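PDB 6WJE: DUF411 domain-containing protein from Pseudomonas aeruginosa, which is of unknown function but binds copper ions through sulfur and imidazole ligands, consistent with a role in copper handling. Local coordinates for residues A[62-67]-A[74-79]; A[90-95]-A[102-107]. All blocks are in the same frame, centred on the assembly; numbering follows the deposited sequence.

Contact 1 of 2, residues A[62-67]-A[74-79]; sequences KFVEGH and LKLRER. With CU (copper (II) ion), chain H.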
ATOM      1  N   LYS A  62       4.253  10.069  -3.078  1.00 52.00           N
ATOM      2  CA  LYS A  62       2.925   9.514  -3.276  1.00 43.71           C
ATOM      3  C   LYS A  62       2.629   8.502  -2.173  1.00 45.42           C
ATOM      4  O   LYS A  62       3.526   7.775  -1.733  1.00 48.42           O
ATOM      5  CB  LYS A  62       2.828   8.856  -4.650  1.00 44.91           C
ATOM      6  CG  LYS A  62       3.340   9.725  -5.769  1.00 41.36           C
ATOM      7  CD  LYS A  62       3.115   9.071  -7.114  1.00 45.68           C
ATOM      8  CE  LYS A  62       4.014   9.674  -8.162  1.00 50.14           C
ATOM      9  NZ  LYS A  62       3.474   9.519  -9.538  1.00 60.03           N
ATOM     10  N   PHE A  63       1.357   8.384  -1.779  1.00 44.23           N
ATOM     11  CA  PHE A  63       1.047   7.457  -0.693  1.00 44.18           C
ATOM     12  C   PHE A  63       0.801   6.048  -1.235  1.00 44.00           C
ATOM     13  O   PHE A  63       0.505   5.861  -2.418  1.00 38.95           O
ATOM     14  CB  PHE A  63      -0.169   7.891   0.140  1.00 36.81           C
ATOM     15  CG  PHE A  63      -1.484   7.855  -0.597  1.00 41.25           C
ATOM     16  CD1 PHE A  63      -2.155   6.649  -0.831  1.00 37.81           C
ATOM     17  CD2 PHE A  63      -2.115   9.034  -0.948  1.00 41.18           C
ATOM     18  CE1 PHE A  63      -3.363   6.623  -1.499  1.00 35.58           C
ATOM     19  CE2 PHE A  63      -3.344   9.021  -1.592  1.00 40.78           C
ATOM     20  CZ  PHE A  63      -3.971   7.819  -1.867  1.00 37.18           C
ATOM     21  N   VAL A  64       1.018   5.049  -0.370  1.00 42.98           N
ATOM     22  CA  VAL A  64       0.819   3.639  -0.714  1.00 40.15           C
ATOM     23  C   VAL A  64      -0.056   3.030   0.382  1.00 39.64           C
ATOM     24  O   VAL A  64       0.447   2.636   1.441  1.00 44.80           O
ATOM     25  CB  VAL A  64       2.149   2.887  -0.869  1.00 40.05           C
ATOM     26  CG1 VAL A  64       1.924   1.399  -0.944  1.00 36.88           C
ATOM     27  CG2 VAL A  64       2.885   3.379  -2.122  1.00 40.12           C
ATOM     28  N   GLU A  65      -1.347   2.862   0.104  1.00 37.53           N
ATOM     29  CA  GLU A  65      -2.298   2.449   1.130  1.00 39.10           C
ATOM     30  C   GLU A  65      -2.555   0.951   1.040  1.00 39.65           C
ATOM     31  O   GLU A  65      -3.144   0.476   0.063  1.00 41.38           O
ATOM     32  CB  GLU A  65      -3.617   3.198   0.998  1.00 36.13           C
ATOM     33  CG  GLU A  65      -4.560   2.836   2.124  1.00 43.94           C
ATOM     34  CD  GLU A  65      -4.241   3.562   3.444  1.00 52.08           C
ATOM     35  OE1 GLU A  65      -3.447   4.525   3.436  1.00 52.69           O
ATOM     36  OE2 GLU A  65      -4.765   3.138   4.500  1.00 53.90           O
ATOM     37  N   GLY A  66      -2.179   0.224   2.099  1.00 43.28           N
ATOM     38  CA  GLY A  66      -2.431  -1.199   2.197  1.00 37.52           C
ATOM     39  C   GLY A  66      -1.406  -2.053   1.470  1.00 35.01           C
ATOM     40  O   GLY A  66      -0.305  -1.620   1.127  1.00 36.85           O
ATOM     41  N   HIS A  67      -1.807  -3.298   1.225  1.00 34.13           N
ATOM     42  CA  HIS A  67      -0.912  -4.368   0.775  1.00 31.26           C
ATOM     43  C   HIS A  67      -0.756  -4.321  -0.739  1.00 37.17           C
ATOM     44  O   HIS A  67      -1.174  -5.229  -1.460  1.00 32.17           O
ATOM     45  CB  HIS A  67      -1.446  -5.725   1.221  1.00 31.46           C
ATOM     46  CG  HIS A  67      -1.365  -5.931   2.690  1.00 35.83           C
ATOM     47  ND1 HIS A  67      -0.316  -6.593   3.287  1.00 32.85           N
ATOM     48  CD2 HIS A  67      -2.144  -5.458   3.696  1.00 31.40           C
ATOM     49  CE1 HIS A  67      -0.487  -6.579   4.597  1.00 36.65           C
ATOM     50  NE2 HIS A  67      -1.585  -5.895   4.871  1.00 34.52           N
ATOM     51  N   LEU A  74       6.046   0.245  -8.385  1.00 41.73           N
ATOM     52  CA  LEU A  74       6.860   0.728  -9.487  1.00 37.44           C
ATOM     53  C   LEU A  74       6.022   1.446 -10.538  1.00 49.56           C
ATOM     54  O   LEU A  74       6.401   2.543 -10.988  1.00 45.44           O
ATOM     55  CB  LEU A  74       7.595  -0.439 -10.131  1.00 44.18           C
ATOM     56  CG  LEU A  74       8.683  -1.110  -9.314  1.00 46.64           C
ATOM     57  CD1 LEU A  74       9.424  -2.176 -10.143  1.00 34.49           C
ATOM     58  CD2 LEU A  74       9.620  -0.020  -8.846  1.00 43.53           C
ATOM     59  N   LYS A  75       4.835   0.913 -10.864  1.00 45.50           N
ATOM     60  CA  LYS A  75       3.979   1.620 -11.818  1.00 45.84           C
ATOM     61  C   LYS A  75       3.515   2.953 -11.253  1.00 49.59           C
ATOM     62  O   LYS A  75       3.501   3.967 -11.962  1.00 50.09           O
ATOM     63  CB  LYS A  75       2.750   0.787 -12.194  1.00 44.79           C
ATOM     64  CG  LYS A  75       2.994  -0.588 -12.843  1.00 48.54           C
ATOM     65  CD  LYS A  75       1.633  -1.276 -13.055  1.00 41.96           C
ATOM     66  CE  LYS A  75       1.790  -2.752 -13.402  1.00 58.73           C
ATOM     67  N   LEU A  76       3.181   2.978  -9.956  1.00 49.84           N
ATOM     68  CA  LEU A  76       2.783   4.217  -9.291  1.00 45.97           C
ATOM     69  C   LEU A  76       3.861   5.289  -9.422  1.00 48.85           C
ATOM     70  O   LEU A  76       3.548   6.471  -9.626  1.00 46.87           O
ATOM     71  CB  LEU A  76       2.435   3.937  -7.823  1.00 39.87           C
ATOM     72  CG  LEU A  76       2.127   5.150  -6.928  1.00 44.95           C
ATOM     73  CD1 LEU A  76       0.880   5.903  -7.377  1.00 40.24           C
ATOM     74  CD2 LEU A  76       2.033   4.783  -5.453  1.00 36.36           C
ATOM     75  N   ARG A  77       5.135   4.900  -9.293  1.00 47.21           N
ATOM     76  CA  ARG A  77       6.215   5.877  -9.370  1.00 46.23           C
ATOM     77  C   ARG A  77       6.229   6.556 -10.730  1.00 47.07           C
ATOM     78  O   ARG A  77       6.510   7.754 -10.822  1.00 47.64           O
ATOM     79  CB  ARG A  77       7.560   5.201  -9.126  1.00 45.41           C
ATOM     80  CG  ARG A  77       7.915   4.971  -7.691  1.00 48.45           C
ATOM     81  CD  ARG A  77       9.326   4.434  -7.561  1.00 48.60           C
ATOM     82  NE  ARG A  77      10.393   5.441  -7.599  1.00 48.11           N
ATOM     83  CZ  ARG A  77      11.321   5.536  -8.548  1.00 48.44           C
ATOM     84  NH1 ARG A  77      11.329   4.691  -9.569  1.00 51.00           N
ATOM     85  NH2 ARG A  77      12.264   6.465  -8.460  1.00 52.48           N
ATOM     86  N   GLU A  78       5.947   5.794 -11.799  1.00 51.59           N
ATOM     87  CA  GLU A  78       6.033   6.237 -13.187  1.00 49.64           C
ATOM     88  C   GLU A  78       4.872   7.147 -13.600  1.00 57.74           C
ATOM     89  O   GLU A  78       4.968   7.810 -14.639  1.00 64.21           O
ATOM     90  CB  GLU A  78       6.043   5.021 -14.136  1.00 52.39           C
ATOM     91  CG  GLU A  78       7.299   4.144 -14.123  1.00 56.78           C
ATOM     92  CD  GLU A  78       7.232   2.930 -15.092  1.00 78.43           C
ATOM     93  OE1 GLU A  78       6.425   2.929 -16.062  1.00 76.76           O
ATOM     94  OE2 GLU A  78       8.003   1.958 -14.875  1.00 80.53           O
ATOM     95  N   ARG A  79       3.805   7.251 -12.801  1.00 51.80           N
ATOM     96  CA  ARG A  79       2.559   7.888 -13.234  1.00 50.30           C
ATOM     97  C   ARG A  79       2.419   9.271 -12.615  1.00 48.33           C
ATOM     98  O   ARG A  79       2.129   9.404 -11.424  1.00 50.25           O
ATOM     99  CB  ARG A  79       1.342   7.032 -12.893  1.00 47.46           C
ATOM    100  CG  ARG A  79       1.223   5.751 -13.699  1.00 45.58           C
ATOM    101  CD  ARG A  79       0.354   5.956 -14.924  1.00 55.76           C
ATOM    102  NE  ARG A  79      -0.938   6.585 -14.666  1.00 51.06           N
ATOM    103  CZ  ARG A  79      -2.071   5.921 -14.494  1.00 47.28           C
ATOM    104  NH1 ARG A  79      -2.074   4.594 -14.575  1.00 45.30           N
ATOM    105  NH2 ARG A  79      -3.201   6.593 -14.280  1.00 41.03           N
TER
HETATM  106 CU    CU H 202      -2.262  -5.529   6.777  1.00 38.53          CU
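Two first torsions bring Lys-62 and Leu-76 together: CG of Lys-62 stands anti to its own carbonyl carbon (chi1 -49°) with the chain extended beyond it, while CG of Leu-76 lies anti to the backbone N (chi1 174°). The contact is the strand-to-helix step of a beta-alpha-beta unit, in which helix 70-78 links parallel neighbours 62-65 and 82-86. The short axes run nearly antiparallel, at 155°, and approach to 9.9 Å. The two side chains slide past each other in opposite directions, and CD of Lys-62 comes 3.9 Å from CD1 of Leu-76. The other leucine branch reaches the strand: CD2 lies 3.7 Å from CG2 of Val-64 and 3.6 Å from the carbonyl O of Phe-63. Leu-76 also touches Leu-82 and Ala-85 of strand 82-86, so one side chain meets both parallel strands of the unit. At the helix end, NZ of Lys-62 is modelled as a donor to Leu-76 O, but it sits too close to a neighbouring atom for this bond to be certain. Arg-77 points away from the strand, and its NE forms a salt bridge with Asp-60. Past the strand, His-67 binds copper, its NE2 lying 2.1 Å from the metal.

Contact 2 of 2, residues A[90-95]-A[102-107]; sequences MPVGSP and RQDAYQ. With CU (copper (II) ion), chain I.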
ATOM      1  N   MET A  90      -8.201  -5.602   3.622  1.00 41.99           N
ATOM      2  CA  MET A  90      -7.124  -6.586   3.815  1.00 41.53           C
ATOM      3  C   MET A  90      -7.438  -7.887   3.076  1.00 44.14           C
ATOM      4  O   MET A  90      -7.672  -8.926   3.688  1.00 43.60           O
ATOM      5  CB  MET A  90      -6.900  -6.845   5.310  1.00 36.11           C
ATOM      6  CG  MET A  90      -6.120  -5.728   6.001  1.00 41.93           C
ATOM      7  SD  MET A  90      -5.638  -6.038   7.712  1.00 46.06           S
ATOM      8  CE  MET A  90      -6.945  -7.159   8.188  1.00 41.59           C
ATOM      9  N   PRO A  91      -7.378  -7.877   1.748  1.00 40.60           N
ATOM     10  CA  PRO A  91      -7.699  -9.096   0.984  1.00 37.82           C
ATOM     11  C   PRO A  91      -6.688 -10.207   1.233  1.00 38.19           C
ATOM     12  O   PRO A  91      -5.484  -9.967   1.248  1.00 39.30           O
ATOM     13  CB  PRO A  91      -7.667  -8.617  -0.476  1.00 38.60           C
ATOM     14  CG  PRO A  91      -6.849  -7.380  -0.470  1.00 33.95           C
ATOM     15  CD  PRO A  91      -7.067  -6.733   0.873  1.00 32.21           C
ATOM     16  N   VAL A  92      -7.185 -11.416   1.512  1.00 44.69           N
ATOM     17  CA  VAL A  92      -6.288 -12.552   1.715  1.00 41.59           C
ATOM     18  C   VAL A  92      -5.569 -12.882   0.415  1.00 44.45           C
ATOM     19  O   VAL A  92      -6.184 -12.983  -0.656  1.00 41.59           O
ATOM     20  CB  VAL A  92      -7.086 -13.747   2.262  1.00 41.15           C
ATOM     21  CG1 VAL A  92      -6.187 -14.919   2.682  1.00 42.21           C
ATOM     22  CG2 VAL A  92      -7.866 -13.284   3.460  1.00 43.66           C
ATOM     23  N   GLY A  93      -4.278 -13.162   0.515  1.00 40.65           N
ATOM     24  CA  GLY A  93      -3.486 -13.436  -0.652  1.00 38.15           C
ATOM     25  C   GLY A  93      -2.700 -12.258  -1.167  1.00 43.79           C
ATOM     26  O   GLY A  93      -1.760 -12.458  -1.950  1.00 48.84           O
ATOM     27  N   SER A  94      -3.031 -11.040  -0.743  1.00 43.31           N
ATOM     28  CA  SER A  94      -2.177  -9.931  -1.112  1.00 37.83           C
ATOM     29  C   SER A  94      -0.899 -10.074  -0.303  1.00 36.53           C
ATOM     30  O   SER A  94      -0.884 -10.765   0.717  1.00 35.03           O
ATOM     31  CB  SER A  94      -2.864  -8.593  -0.858  1.00 35.92           C
ATOM     32  OG  SER A  94      -3.095  -8.361   0.516  1.00 34.83           O
ATOM     33  N   PRO A  95       0.195  -9.458  -0.747  1.00 41.09           N
ATOM     34  CA  PRO A  95       1.489  -9.686  -0.081  1.00 42.50           C
ATOM     35  C   PRO A  95       1.470  -9.213   1.368  1.00 34.81           C
ATOM     36  O   PRO A  95       1.083  -8.082   1.662  1.00 38.82           O
ATOM     37  CB  PRO A  95       2.468  -8.865  -0.930  1.00 46.32           C
ATOM     38  CG  PRO A  95       1.781  -8.602  -2.207  1.00 36.96           C
ATOM     39  CD  PRO A  95       0.322  -8.593  -1.930  1.00 36.85           C
ATOM     40  N   ARG A 102      -5.660 -20.201  -1.198  1.00 53.79           N
ATOM     41  CA  ARG A 102      -6.787 -19.392  -1.633  1.00 49.66           C
ATOM     42  C   ARG A 102      -6.462 -17.898  -1.549  1.00 56.14           C
ATOM     43  O   ARG A 102      -5.736 -17.439  -0.660  1.00 52.66           O
ATOM     44  CB  ARG A 102      -8.052 -19.718  -0.847  1.00 62.27           C
ATOM     45  CG  ARG A 102      -9.287 -19.257  -1.640  1.00 69.09           C
ATOM     46  CD  ARG A 102     -10.629 -19.365  -0.939  1.00 71.60           C
ATOM     47  NE  ARG A 102     -11.657 -18.705  -1.749  1.00 63.19           N
ATOM     48  CZ  ARG A 102     -11.934 -17.402  -1.671  1.00 64.55           C
ATOM     49  NH1 ARG A 102     -11.258 -16.636  -0.831  1.00 65.30           N
ATOM     50  NH2 ARG A 102     -12.871 -16.855  -2.435  1.00 61.56           N
ATOM     51  N   GLN A 103      -7.017 -17.133  -2.492  1.00 56.24           N
ATOM     52  CA  GLN A 103      -6.780 -15.697  -2.559  1.00 45.78           C
ATOM     53  C   GLN A 103      -8.061 -14.933  -2.880  1.00 48.02           C
ATOM     54  O   GLN A 103      -8.794 -15.304  -3.803  1.00 53.20           O
ATOM     55  CB  GLN A 103      -5.714 -15.370  -3.607  1.00 50.20           C
ATOM     56  CG  GLN A 103      -5.337 -13.915  -3.588  1.00 47.49           C
ATOM     57  CD  GLN A 103      -4.852 -13.405  -4.909  1.00 51.36           C
ATOM     58  OE1 GLN A 103      -3.652 -13.399  -5.185  1.00 56.87           O
ATOM     59  NE2 GLN A 103      -5.785 -12.949  -5.742  1.00 57.79           N
ATOM     60  N   ASP A 104      -8.337 -13.885  -2.100  1.00 43.67           N
ATOM     61  CA  ASP A 104      -9.327 -12.883  -2.500  1.00 42.96           C
ATOM     62  C   ASP A 104      -8.876 -12.098  -3.731  1.00 44.02           C
ATOM     63  O   ASP A 104      -7.701 -11.759  -3.887  1.00 48.51           O
ATOM     64  CB  ASP A 104      -9.572 -11.856  -1.389  1.00 37.52           C
ATOM     65  CG  ASP A 104     -10.250 -12.427  -0.179  1.00 42.34           C
ATOM     66  OD1 ASP A 104     -11.180 -13.248  -0.360  1.00 47.21           O
ATOM     67  OD2 ASP A 104      -9.830 -12.057   0.951  1.00 44.15           O
ATOM     68  N   ALA A 105      -9.816 -11.851  -4.631  1.00 44.28           N
ATOM     69  CA  ALA A 105      -9.591 -10.922  -5.726  1.00 43.78           C
ATOM     70  C   ALA A 105      -9.482  -9.515  -5.172  1.00 43.11           C
ATOM     71  O   ALA A 105     -10.127  -9.187  -4.176  1.00 41.70           O
ATOM     72  CB  ALA A 105     -10.725 -10.969  -6.739  1.00 35.65           C
ATOM     73  N   TYR A 106      -8.606  -8.708  -5.764  1.00 40.03           N
ATOM     74  CA  TYR A 106      -8.487  -7.316  -5.341  1.00 46.36           C
ATOM     75  C   TYR A 106      -7.862  -6.504  -6.465  1.00 37.22           C
ATOM     76  O   TYR A 106      -7.233  -7.041  -7.378  1.00 30.71           O
ATOM     77  CB  TYR A 106      -7.670  -7.170  -4.060  1.00 39.54           C
ATOM     78  CG  TYR A 106      -6.239  -7.607  -4.202  1.00 37.20           C
ATOM     79  CD1 TYR A 106      -5.909  -8.959  -4.191  1.00 38.81           C
ATOM     80  CD2 TYR A 106      -5.216  -6.673  -4.357  1.00 32.80           C
ATOM     81  CE1 TYR A 106      -4.594  -9.375  -4.314  1.00 42.38           C
ATOM     82  CE2 TYR A 106      -3.893  -7.078  -4.482  1.00 38.47           C
ATOM     83  CZ  TYR A 106      -3.591  -8.433  -4.449  1.00 41.40           C
ATOM     84  OH  TYR A 106      -2.292  -8.867  -4.563  1.00 45.63           O
ATOM     85  N   GLN A 107      -8.014  -5.196  -6.364  1.00 42.62           N
ATOM     86  CA  GLN A 107      -7.415  -4.269  -7.312  1.00 36.29           C
ATOM     87  C   GLN A 107      -6.537  -3.267  -6.596  1.00 36.90           C
ATOM     88  O   GLN A 107      -6.789  -2.902  -5.443  1.00 36.50           O
ATOM     89  CB  GLN A 107      -8.472  -3.537  -8.154  1.00 36.58           C
ATOM     90  CG  GLN A 107      -9.513  -4.452  -8.803  1.00 43.20           C
ATOM     91  CD  GLN A 107     -10.515  -5.046  -7.825  1.00 47.00           C
ATOM     92  OE1 GLN A 107     -10.641  -6.266  -7.714  1.00 51.52           O
ATOM     93  NE2 GLN A 107     -11.222  -4.188  -7.106  1.00 49.78           N
TER
HETATM   94 CU    CU I 203      -4.199  -7.979   7.663  1.00 48.10          CU
HETATM   95  O   HOH W   1      -1.419 -11.544  -5.164  1.00 44.50           O
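Val-92 and Asp-104 face each other through two hydrogen bonds. The Val-92 N-H reaches Asp-104 OD2 at 2.8 Å, meeting that oxygen on its anti side and 27° out of the carboxylate plane; in return, Asp-104 N donates to Val-92 O at 2.7 Å. One aspartate therefore uses both side chain and backbone to grip one residue of the type II beta turn from Pro-91 to Ser-94. The turn is closed by a weak backbone bond and, more firmly, by Ser-94 OG, which donates to Pro-91 O at 3.0 Å in the carbonyl plane. Packing is tight at Gly-93: its CA lies 3.5 Å from CG of Gln-103, and its positive phi suits glycine at the third position of such a turn. The aromatic side is packed a little less closely. With chi1 at 63°, Tyr-106 CG lies between the backbone N and the carbonyl carbon, which turns the ring toward the loop; Ser-94 CB sits over one face, 4.1 Å from the centroid, as a CH-pi contact. Pro-91 crosses Tyr-106 at about a right angle, its CG 3.7 Å from the tyrosine CB.

The outer side is looser. Within 102-107, exposed Arg-102 makes a weak, long salt bridge to Asp-104, NH1 to OD1 3.4 Å. A water in the plane of the tyrosine ring, at its edge, bonds to Tyr-106 OH and Gln-103 OE1, and more weakly to Gly-93 O, adding a solvent-mediated link between the segments.

The 90-95 loop follows strand 82-86 and is folded against the approach to strand 106-112; Tyr-106, at the start of that strand, also stacks on Tyr-123 and pairs with its backbone in edge strand 117-123.

Contact 1 closes before contact 2 opens along the chain, and their centres lie about 17 Å apart, yet their ends touch. His-67 ND1, at the end of 62-67, probably hydrogen-bonds to Pro-95 O of 90-95 at 2.6 Å, and His-67 CB packs against Ser-94 OG at 3.2 Å. The bond would fix the rotation of the imidazole while NE2 holds the metal, making Pro-95 a second-shell residue. Each contact supplies one copper ligand: His-67 joins Cys-15 and Cys-54 on one ion, Met-90 joins Cys-15 and Met-97 on a second ion. Cys-15 serves both, and these two copper ions are 3.2 Å apart.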